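Local coordinates for protein FACT complex subunit SPT16 (Ashbya gossypii, PDB 6A8M) that probably reorganizes nucleosomes as a subunit of the histone chaperone FACT, this chain being its N-terminal, peptidase-like part, at residues S130-A135 with H159-V164. Numbering follows the deposited sequence.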
loop_
_atom_site.group_PDB
_atom_site.type_symbol
_atom_site.label_atom_id
_atom_site.label_comp_id
_atom_site.label_asym_id
_atom_site.label_seq_id
_atom_site.Cartn_x
_atom_site.Cartn_y
_atom_site.Cartn_z
ATOM N N SER A 130 0.169 12.868 -29.414
ATOM C CA SER A 130 -0.766 11.772 -29.617
ATOM C C SER A 130 -0.707 10.748 -28.491
ATOM O O SER A 130 -1.695 10.044 -28.262
ATOM C CB SER A 130 -0.510 11.088 -30.965
ATOM O OG SER A 130 0.838 10.675 -31.088
ATOM N N ALA A 131 0.424 10.640 -27.797
ATOM C CA ALA A 131 0.555 9.716 -26.674
ATOM C C ALA A 131 0.084 10.410 -25.403
ATOM O O ALA A 131 0.648 11.439 -25.004
ATOM C CB ALA A 131 1.998 9.240 -26.517
ATOM N N VAL A 132 -0.917 9.818 -24.747
ATOM C CA VAL A 132 -1.528 10.368 -23.541
ATOM C C VAL A 132 -1.372 9.354 -22.422
ATOM O O VAL A 132 -1.810 8.211 -22.561
ATOM C CB VAL A 132 -3.016 10.692 -23.772
ATOM C CG1 VAL A 132 -3.553 11.552 -22.646
ATOM C CG2 VAL A 132 -3.206 11.374 -25.123
ATOM N N GLY A 133 -0.795 9.785 -21.301
ATOM C CA GLY A 133 -0.604 8.899 -20.166
ATOM C C GLY A 133 -1.894 8.781 -19.373
ATOM O O GLY A 133 -2.525 9.787 -19.041
ATOM N N LEU A 134 -2.302 7.546 -19.097
ATOM C CA LEU A 134 -3.573 7.260 -18.454
ATOM C C LEU A 134 -3.384 6.169 -17.410
ATOM O O LEU A 134 -2.469 5.352 -17.511
ATOM C CB LEU A 134 -4.620 6.788 -19.467
ATOM C CG LEU A 134 -4.972 7.725 -20.618
ATOM C CD1 LEU A 134 -5.898 6.990 -21.553
ATOM C CD2 LEU A 134 -5.640 8.962 -20.067
ATOM N N ALA A 135 -4.262 6.169 -16.404
ATOM C CA ALA A 135 -4.387 5.037 -15.479
ATOM C C ALA A 135 -5.376 4.060 -16.110
ATOM O O ALA A 135 -6.588 4.121 -15.880
ATOM C CB ALA A 135 -4.815 5.520 -14.094
ATOM N N HIS A 159 -9.145 11.930 -33.509
ATOM C CA HIS A 159 -7.712 12.098 -33.688
ATOM C C HIS A 159 -7.030 10.754 -33.452
ATOM O O HIS A 159 -7.689 9.743 -33.202
ATOM C CB HIS A 159 -7.212 13.215 -32.776
ATOM C CG HIS A 159 -8.133 14.398 -32.743
ATOM N ND1 HIS A 159 -9.290 14.418 -31.994
ATOM C CD2 HIS A 159 -8.093 15.580 -33.401
ATOM C CE1 HIS A 159 -9.912 15.571 -32.175
ATOM N NE2 HIS A 159 -9.207 16.294 -33.025
ATOM N N GLY A 160 -5.703 10.723 -33.569
ATOM C CA GLY A 160 -4.992 9.454 -33.516
ATOM C C GLY A 160 -4.334 9.130 -32.185
ATOM O O GLY A 160 -3.217 8.602 -32.153
ATOM N N LEU A 161 -5.028 9.413 -31.084
ATOM C CA LEU A 161 -4.429 9.345 -29.752
ATOM C C LEU A 161 -4.268 7.904 -29.282
ATOM O O LEU A 161 -5.183 7.085 -29.416
ATOM C CB LEU A 161 -5.288 10.115 -28.744
ATOM C CG LEU A 161 -5.598 11.580 -29.068
ATOM C CD1 LEU A 161 -6.412 12.233 -27.961
ATOM C CD2 LEU A 161 -4.320 12.370 -29.326
ATOM N N ASN A 162 -3.098 7.596 -28.720
ATOM C CA ASN A 162 -2.857 6.305 -28.091
ATOM C C ASN A 162 -2.719 6.513 -26.590
ATOM O O ASN A 162 -1.847 7.263 -26.137
ATOM C CB ASN A 162 -1.625 5.594 -28.667
ATOM C CG ASN A 162 -0.378 6.470 -28.701
ATOM O OD1 ASN A 162 -0.304 7.437 -29.461
ATOM N ND2 ASN A 162 0.633 6.096 -27.917
ATOM N N GLY A 163 -3.604 5.871 -25.832
ATOM C CA GLY A 163 -3.468 5.860 -24.386
ATOM C C GLY A 163 -2.299 4.997 -23.949
ATOM O O GLY A 163 -2.063 3.906 -24.474
ATOM N N VAL A 164 -1.550 5.498 -22.975
ATOM C CA VAL A 164 -0.319 4.863 -22.530
ATOM C C VAL A 164 -0.448 4.633 -21.035
ATOM O O VAL A 164 -0.611 5.592 -20.281
ATOM C CB VAL A 164 0.907 5.731 -22.847
ATOM C CG1 VAL A 164 2.128 5.187 -22.151
ATOM C CG2 VAL A 164 1.127 5.822 -24.377
#
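Val132 O takes the hydrogen of Val164 N at 2.8 Å, while the CA of Gly163 adds a CA-H...O contact to the same oxygen at 3.4 Å. Four backbone hydrogen bonds join the two strands in parallel register. Asn162 N gives to Ser130 O, Val132 N returns the bond to Asn162 O over 3.1 Å and nearly straight (170°), and Leu134 N gives to Val164 O at 2.8 Å. Val132, Asn162 and Val164 each use both N-H and C=O across this pair, the ladder of a parallel pairing.

Ala131, Asn162 and Val164 share one face of the sheet. The small methyl of Ala131 has both neighbours on one side of it: CG2 of Val164, set anti to the carbonyl carbon, comes within 4.1 Å of Ala131 CB, and the amide group of Asn162 lies over the same residue. Asn162 has CG between its backbone N and carbonyl carbon (chi1 51°), which folds the polar group back over the Ser130-Ala131 backbone at an exposed position, where a polar amide is well suited.

The opposite face, with Val132 and Gly163, is more apolar, and two leucines join it from beside. Leu134 reaches across with CD1 to lie 3.9 Å from the CA of Gly163, a space that a bare glycine leaves for the methyl. Leu161 lies beside the start of strand 131-134, its CD2 3.6 Å from Ser130 CA, and its CB more loosely faces CG2 of Val132. Trp152 of helix 143-158 packs on Val132, Leu134 and Leu161, so aliphatic residues suit the places facing the helix. Strand 32-37 flanks 131-134 on its far edge, leaving 162-165 outermost in the six-stranded mixed sheet. Strand 131-134, helix 143-158 and strand 162-165 thus form a beta-alpha-beta crossover of the Spt16 N-terminal lobe.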